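Local atomic coordinates of AlkD2 (Streptococcus mutans, PDB entry 6M9M), a protein that belongs to the HEAT-like repeat family of DNA glycosylases and binds inosine-5'-monophosphate, though its own function is not established. Residues K93-F98 and R124-G129; K106-I111 and R136-E141. One frame throughout, in Å; residues are numbered along the deposited sequence.

Interaction 1: residues K93-F98 and R124-G129; sequences KAFDEF and RAATEG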
loop_
_atom_site.group_PDB
_atom_site.type_symbol
_atom_site.label_atom_id
_atom_site.label_comp_id
_atom_site.label_asym_id
_atom_site.label_seq_id
_atom_site.Cartn_x
_atom_site.Cartn_y
_atom_site.Cartn_z
ATOM N N LYS A 93 -0.454 -3.288 -1.817
ATOM C CA LYS A 93 -0.293 -4.672 -1.375
ATOM C C LYS A 93 1.174 -5.050 -1.260
ATOM O O LYS A 93 1.569 -5.772 -0.332
ATOM C CB LYS A 93 -0.990 -5.613 -2.355
ATOM C CG LYS A 93 -2.494 -5.430 -2.391
ATOM C CD LYS A 93 -3.190 -6.261 -3.445
ATOM C CE LYS A 93 -4.633 -5.816 -3.636
ATOM N NZ LYS A 93 -5.442 -6.064 -2.414
ATOM N N ALA A 94 1.999 -4.594 -2.207
ATOM C CA ALA A 94 3.425 -4.899 -2.150
ATOM C C ALA A 94 4.092 -4.215 -0.967
ATOM O O ALA A 94 5.017 -4.773 -0.367
ATOM C CB ALA A 94 4.092 -4.487 -3.454
ATOM N N PHE A 95 3.642 -3.013 -0.604
ATOM C CA PHE A 95 4.175 -2.373 0.585
ATOM C C PHE A 95 3.784 -3.152 1.838
ATOM O O PHE A 95 4.610 -3.359 2.734
ATOM C CB PHE A 95 3.706 -0.912 0.674
ATOM C CG PHE A 95 4.307 -0.207 1.847
ATOM C CD1 PHE A 95 5.649 0.099 1.840
ATOM C CD2 PHE A 95 3.573 0.046 2.989
ATOM C CE1 PHE A 95 6.264 0.668 2.934
ATOM C CE2 PHE A 95 4.192 0.627 4.093
ATOM C CZ PHE A 95 5.532 0.931 4.064
ATOM N N ASP A 96 2.532 -3.608 1.917
ATOM C CA ASP A 96 2.137 -4.447 3.047
ATOM C C ASP A 96 2.984 -5.709 3.103
ATOM O O ASP A 96 3.338 -6.181 4.189
ATOM C CB ASP A 96 0.646 -4.780 2.939
ATOM C CG ASP A 96 0.087 -5.419 4.179
ATOM O OD1 ASP A 96 0.422 -4.972 5.290
ATOM O OD2 ASP A 96 -0.738 -6.346 4.030
ATOM N N GLU A 97 3.303 -6.281 1.936
ATOM C CA GLU A 97 4.149 -7.474 1.875
ATOM C C GLU A 97 5.527 -7.201 2.469
ATOM O O GLU A 97 6.065 -8.021 3.222
ATOM C CB GLU A 97 4.258 -7.957 0.428
ATOM C CG GLU A 97 5.108 -9.189 0.220
ATOM C CD GLU A 97 4.522 -10.437 0.812
ATOM O OE1 GLU A 97 3.280 -10.508 0.897
ATOM O OE2 GLU A 97 5.306 -11.353 1.164
ATOM N N PHE A 98 6.134 -6.070 2.113
ATOM C CA PHE A 98 7.406 -5.695 2.721
ATOM C C PHE A 98 7.290 -5.676 4.247
ATOM O O PHE A 98 8.128 -6.245 4.966
ATOM C CB PHE A 98 7.863 -4.305 2.246
ATOM C CG PHE A 98 8.988 -3.773 3.082
ATOM C CD1 PHE A 98 10.253 -4.301 2.960
ATOM C CD2 PHE A 98 8.770 -2.812 4.059
ATOM C CE1 PHE A 98 11.286 -3.878 3.761
ATOM C CE2 PHE A 98 9.805 -2.400 4.873
ATOM C CZ PHE A 98 11.067 -2.926 4.713
ATOM N N ARG A 124 -0.356 7.248 0.010
ATOM C CA ARG A 124 -1.583 6.458 -0.035
ATOM C C ARG A 124 -1.277 4.966 -0.018
ATOM O O ARG A 124 -2.026 4.190 0.576
ATOM C CB ARG A 124 -2.410 6.835 -1.272
ATOM C CG ARG A 124 -3.847 6.301 -1.286
ATOM C CD ARG A 124 -3.950 4.940 -1.961
ATOM N NE ARG A 124 -5.348 4.569 -2.153
ATOM C CZ ARG A 124 -5.759 3.421 -2.685
ATOM N NH1 ARG A 124 -4.871 2.519 -3.064
ATOM N NH2 ARG A 124 -7.054 3.173 -2.818
ATOM N N ALA A 125 -0.178 4.536 -0.654
ATOM C CA ALA A 125 0.133 3.109 -0.643
ATOM C C ALA A 125 0.337 2.606 0.777
ATOM O O ALA A 125 -0.098 1.495 1.128
ATOM C CB ALA A 125 1.358 2.815 -1.495
ATOM N N ALA A 126 0.984 3.412 1.620
ATOM C CA ALA A 126 1.179 3.005 3.009
ATOM C C ALA A 126 -0.121 3.055 3.801
ATOM O O ALA A 126 -0.434 2.120 4.552
ATOM C CB ALA A 126 2.240 3.882 3.665
ATOM N N THR A 127 -0.889 4.139 3.666
ATOM C CA THR A 127 -2.123 4.234 4.439
ATOM C C THR A 127 -3.094 3.133 4.049
ATOM O O THR A 127 -3.711 2.507 4.915
ATOM C CB THR A 127 -2.785 5.616 4.306
ATOM O OG1 THR A 127 -3.153 5.881 2.946
ATOM C CG2 THR A 127 -1.863 6.719 4.835
ATOM N N GLU A 128 -3.264 2.901 2.748
ATOM C CA GLU A 128 -4.222 1.917 2.263
ATOM C C GLU A 128 -3.717 0.496 2.424
ATOM O O GLU A 128 -4.481 -0.406 2.784
ATOM C CB GLU A 128 -4.533 2.183 0.791
ATOM C CG GLU A 128 -5.647 1.325 0.211
ATOM C CD GLU A 128 -7.047 1.713 0.669
ATOM O OE1 GLU A 128 -7.226 2.807 1.268
ATOM O OE2 GLU A 128 -7.966 0.922 0.395
ATOM N N GLY A 129 -2.437 0.271 2.150
ATOM C CA GLY A 129 -1.923 -1.088 2.127
ATOM C C GLY A 129 -1.968 -1.787 3.467
ATOM O O GLY A 129 -2.117 -3.003 3.524
#
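This is a buried helix-helix contact near the centre of the chain, where Phe95 of helix 85-102 packs against Ala126 of helix 120-129. The segment axes cross at -73° and come within 8.3 Å of each other. Small residues on 124-129 permit this approach. The CD2-CE2 bond of Phe95 does the touching. CD2 lies 3.8 Å from the CA of Ala126, and CE2 lies 3.8 Å from the CB of the same residue. The ring reaches this place because CG stands anti to the backbone N (chi1 -177°). Ala125 turns its CB toward helix 85-102, and its carbonyl O lies 4.4 Å from Phe95 CD2. Trp114 and Ile110 of helix 108-115 also touch Phe95, so the ring is shared among three helices.

The second meeting point is at Gly129. Without a side chain, it lets its backbone lie close to helix 85-102. Asp96 rests beside it, with CB and CG each 3.3 Å from Gly129 O. This is a van der Waals approach. The carboxylate has its polar partners elsewhere: OD1 bonds to the hydroxyl of Tyr104, and OD2 pairs with Arg136. These two partners probably stabilise the charged form of Asp96 and offset its closeness to a carbonyl oxygen. The direct helix contact is therefore mainly apolar, with the carboxylate of Asp96 held by partners outside the two segments.

Interaction 2: residues K106-I111 and R136-E141; sequences KALPII and RPYFKE
The Tyr138 and Phe139 rings meet Leu108 and Ile111 in an apolar contact. One face of the Phe139 ring carries CD2 of Tyr138, 4.0 Å above the ring plane and offset toward the rim. Ile111 CD1 sits at the edge of Phe139, near its plane, 4.1 Å from CZ. Leu108 reaches both rings obliquely and divides its two methyls between them. Its CD2 lies 3.6 Å from Phe139 CZ, while its CD1 lies 3.7 Å from Tyr138 CE2. The side chains of Leu108 and Tyr138 cross at about a right angle. Those of Leu108 and Phe139 run past each other in opposite directions.

Different first torsions let these consecutive residues send both rings toward Leu108: Tyr138 has CG anti to its N (chi1 -177°), Phe139 has CG anti to its carbonyl carbon (chi1 -63°). A classic gamma turn is centred on Tyr138 (phi 75°), with a weak bond from Phe139 N to Pro137 O. A weak bond from Tyr138 N to Glu141 OE1, 2.9 Å, links the turn to the residues that follow. The bond from Lys140 N to Arg136 O bridges residues 136-140 within the loop.

Phe139 meets Trp133 edge-to-face and touches Ala146 of helix 143-151. Leu108 touches Arg149 of that helix, and Ile111 reaches back to Cys99 of helix 85-102. The contact thus joins helix 108-115 to the loop between helices 120-129 and 143-151.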
loop_
_atom_site.group_PDB
_atom_site.type_symbol
_atom_site.label_atom_id
_atom_site.label_comp_id
_atom_site.label_asym_id
_atom_site.label_seq_id
_atom_site.Cartn_x
_atom_site.Cartn_y
_atom_site.Cartn_z
ATOM N N LYS A 106 9.432 -3.795 13.178
ATOM C CA LYS A 106 10.713 -3.485 12.557
ATOM C C LYS A 106 10.564 -2.568 11.353
ATOM O O LYS A 106 11.512 -1.860 11.011
ATOM C CB LYS A 106 11.452 -4.765 12.187
ATOM C CG LYS A 106 12.020 -5.506 13.395
ATOM C CD LYS A 106 12.721 -6.794 12.991
ATOM C CE LYS A 106 13.385 -7.467 14.185
ATOM N NZ LYS A 106 14.269 -8.596 13.805
ATOM N N ALA A 107 9.389 -2.548 10.729
ATOM C CA ALA A 107 9.124 -1.736 9.555
ATOM C C ALA A 107 8.751 -0.292 9.877
ATOM O O ALA A 107 8.630 0.510 8.947
ATOM C CB ALA A 107 7.973 -2.355 8.755
ATOM N N LEU A 108 8.579 0.077 11.147
ATOM C CA LEU A 108 8.057 1.401 11.470
ATOM C C LEU A 108 8.836 2.541 10.812
ATOM O O LEU A 108 8.197 3.486 10.316
ATOM C CB LEU A 108 7.997 1.616 12.987
ATOM C CG LEU A 108 6.977 0.753 13.730
ATOM C CD1 LEU A 108 7.171 0.981 15.229
ATOM C CD2 LEU A 108 5.556 1.084 13.330
ATOM N N PRO A 109 10.174 2.540 10.772
ATOM C CA PRO A 109 10.852 3.680 10.125
ATOM C C PRO A 109 10.509 3.817 8.655
ATOM O O PRO A 109 10.439 4.939 8.132
ATOM C CB PRO A 109 12.340 3.379 10.343
ATOM C CG PRO A 109 12.370 2.501 11.576
ATOM C CD PRO A 109 11.141 1.643 11.443
ATOM N N ILE A 110 10.292 2.695 7.964
ATOM C CA ILE A 110 9.930 2.737 6.553
ATOM C C ILE A 110 8.488 3.200 6.382
ATOM O O ILE A 110 8.181 3.990 5.486
ATOM C CB ILE A 110 10.175 1.358 5.916
ATOM C CG1 ILE A 110 11.627 0.924 6.058
ATOM C CG2 ILE A 110 9.738 1.363 4.474
ATOM C CD1 ILE A 110 12.605 1.847 5.490
ATOM N N ILE A 111 7.579 2.689 7.214
ATOM C CA ILE A 111 6.210 3.183 7.223
ATOM C C ILE A 111 6.217 4.703 7.370
ATOM O O ILE A 111 5.566 5.431 6.604
ATOM C CB ILE A 111 5.409 2.481 8.332
ATOM C CG1 ILE A 111 5.259 0.984 8.020
ATOM C CG2 ILE A 111 4.042 3.122 8.498
ATOM C CD1 ILE A 111 4.772 0.161 9.180
ATOM N N ARG A 136 -3.055 -6.020 11.987
ATOM C CA ARG A 136 -1.690 -6.484 11.787
ATOM C C ARG A 136 -0.950 -6.559 13.107
ATOM O O ARG A 136 -1.271 -5.831 14.047
ATOM C CB ARG A 136 -0.965 -5.552 10.839
ATOM C CG ARG A 136 -1.462 -5.855 9.416
ATOM C CD ARG A 136 -1.520 -4.706 8.594
ATOM N NE ARG A 136 -1.822 -5.088 7.216
ATOM C CZ ARG A 136 -3.019 -5.414 6.754
ATOM N NH1 ARG A 136 -4.070 -5.457 7.573
ATOM N NH2 ARG A 136 -3.175 -5.665 5.461
ATOM N N PRO A 137 0.033 -7.450 13.172
ATOM C CA PRO A 137 0.913 -7.486 14.345
ATOM C C PRO A 137 1.479 -6.106 14.667
ATOM O O PRO A 137 1.634 -5.241 13.799
ATOM C CB PRO A 137 2.012 -8.477 13.938
ATOM C CG PRO A 137 1.353 -9.364 12.898
ATOM C CD PRO A 137 0.400 -8.460 12.160
ATOM N N TYR A 138 1.792 -5.926 15.950
ATOM C CA TYR A 138 2.274 -4.688 16.543
ATOM C C TYR A 138 1.146 -3.669 16.691
ATOM O O TYR A 138 0.845 -3.224 17.804
ATOM C CB TYR A 138 3.468 -4.079 15.808
ATOM C CG TYR A 138 3.935 -2.841 16.545
ATOM C CD1 TYR A 138 4.610 -2.947 17.755
ATOM C CD2 TYR A 138 3.667 -1.564 16.051
ATOM C CE1 TYR A 138 5.011 -1.836 18.442
ATOM C CE2 TYR A 138 4.065 -0.444 16.734
ATOM C CZ TYR A 138 4.737 -0.587 17.937
ATOM O OH TYR A 138 5.157 0.512 18.643
ATOM N N PHE A 139 0.507 -3.293 15.584
ATOM C CA PHE A 139 -0.609 -2.349 15.677
ATOM C C PHE A 139 -1.792 -2.930 16.444
ATOM O O PHE A 139 -2.517 -2.186 17.126
ATOM C CB PHE A 139 -1.006 -1.879 14.283
ATOM C CG PHE A 139 0.086 -1.117 13.588
ATOM C CD1 PHE A 139 0.558 0.068 14.123
ATOM C CD2 PHE A 139 0.676 -1.601 12.439
ATOM C CE1 PHE A 139 1.592 0.761 13.514
ATOM C CE2 PHE A 139 1.703 -0.912 11.827
ATOM C CZ PHE A 139 2.151 0.265 12.363
ATOM N N LYS A 140 -2.010 -4.243 16.358
ATOM C CA LYS A 140 -3.115 -4.857 17.081
ATOM C C LYS A 140 -2.932 -4.679 18.582
ATOM O O LYS A 140 -3.899 -4.422 19.310
ATOM C CB LYS A 140 -3.202 -6.340 16.722
ATOM C CG LYS A 140 -4.217 -7.112 17.543
ATOM C CD LYS A 140 -4.554 -8.468 16.927
ATOM C CE LYS A 140 -3.341 -9.356 16.708
ATOM N NZ LYS A 140 -2.743 -9.228 15.339
ATOM N N GLU A 141 -1.697 -4.795 19.058
ATOM C CA GLU A 141 -1.409 -4.646 20.474
ATOM C C GLU A 141 -1.178 -3.204 20.883
ATOM O O GLU A 141 -1.231 -2.895 22.082
ATOM C CB GLU A 141 -0.179 -5.480 20.857
ATOM C CG GLU A 141 -0.351 -6.976 20.663
ATOM C CD GLU A 141 -0.200 -7.413 19.222
ATOM O OE1 GLU A 141 0.567 -6.788 18.456
ATOM O OE2 GLU A 141 -0.872 -8.398 18.849
#

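The centres of interactions 1 and 2 lie about 12 Å apart. Their segments alternate along the chain: 93-98, 106-111, 124-129, 136-141. Helices 85-102, 108-115 and 120-129 follow one another, and the loop after the last supplies 136-141. The two contacts meet directly. Asp96 OD2 and Arg136 NH2 form a salt bridge of 2.9 Å, and Ile110 CG2 packs on Phe98. Interaction 1 is near the chain centre; the side chain of Ala125 is about 13 Å from the bound IMP. Interaction 2 lies farther out, away from the annotated sites. In this all-helical HEAT-like array, interaction 1 joins helices two apart in the chain, and interaction 2 joins the helix between them to the loop after 120-129.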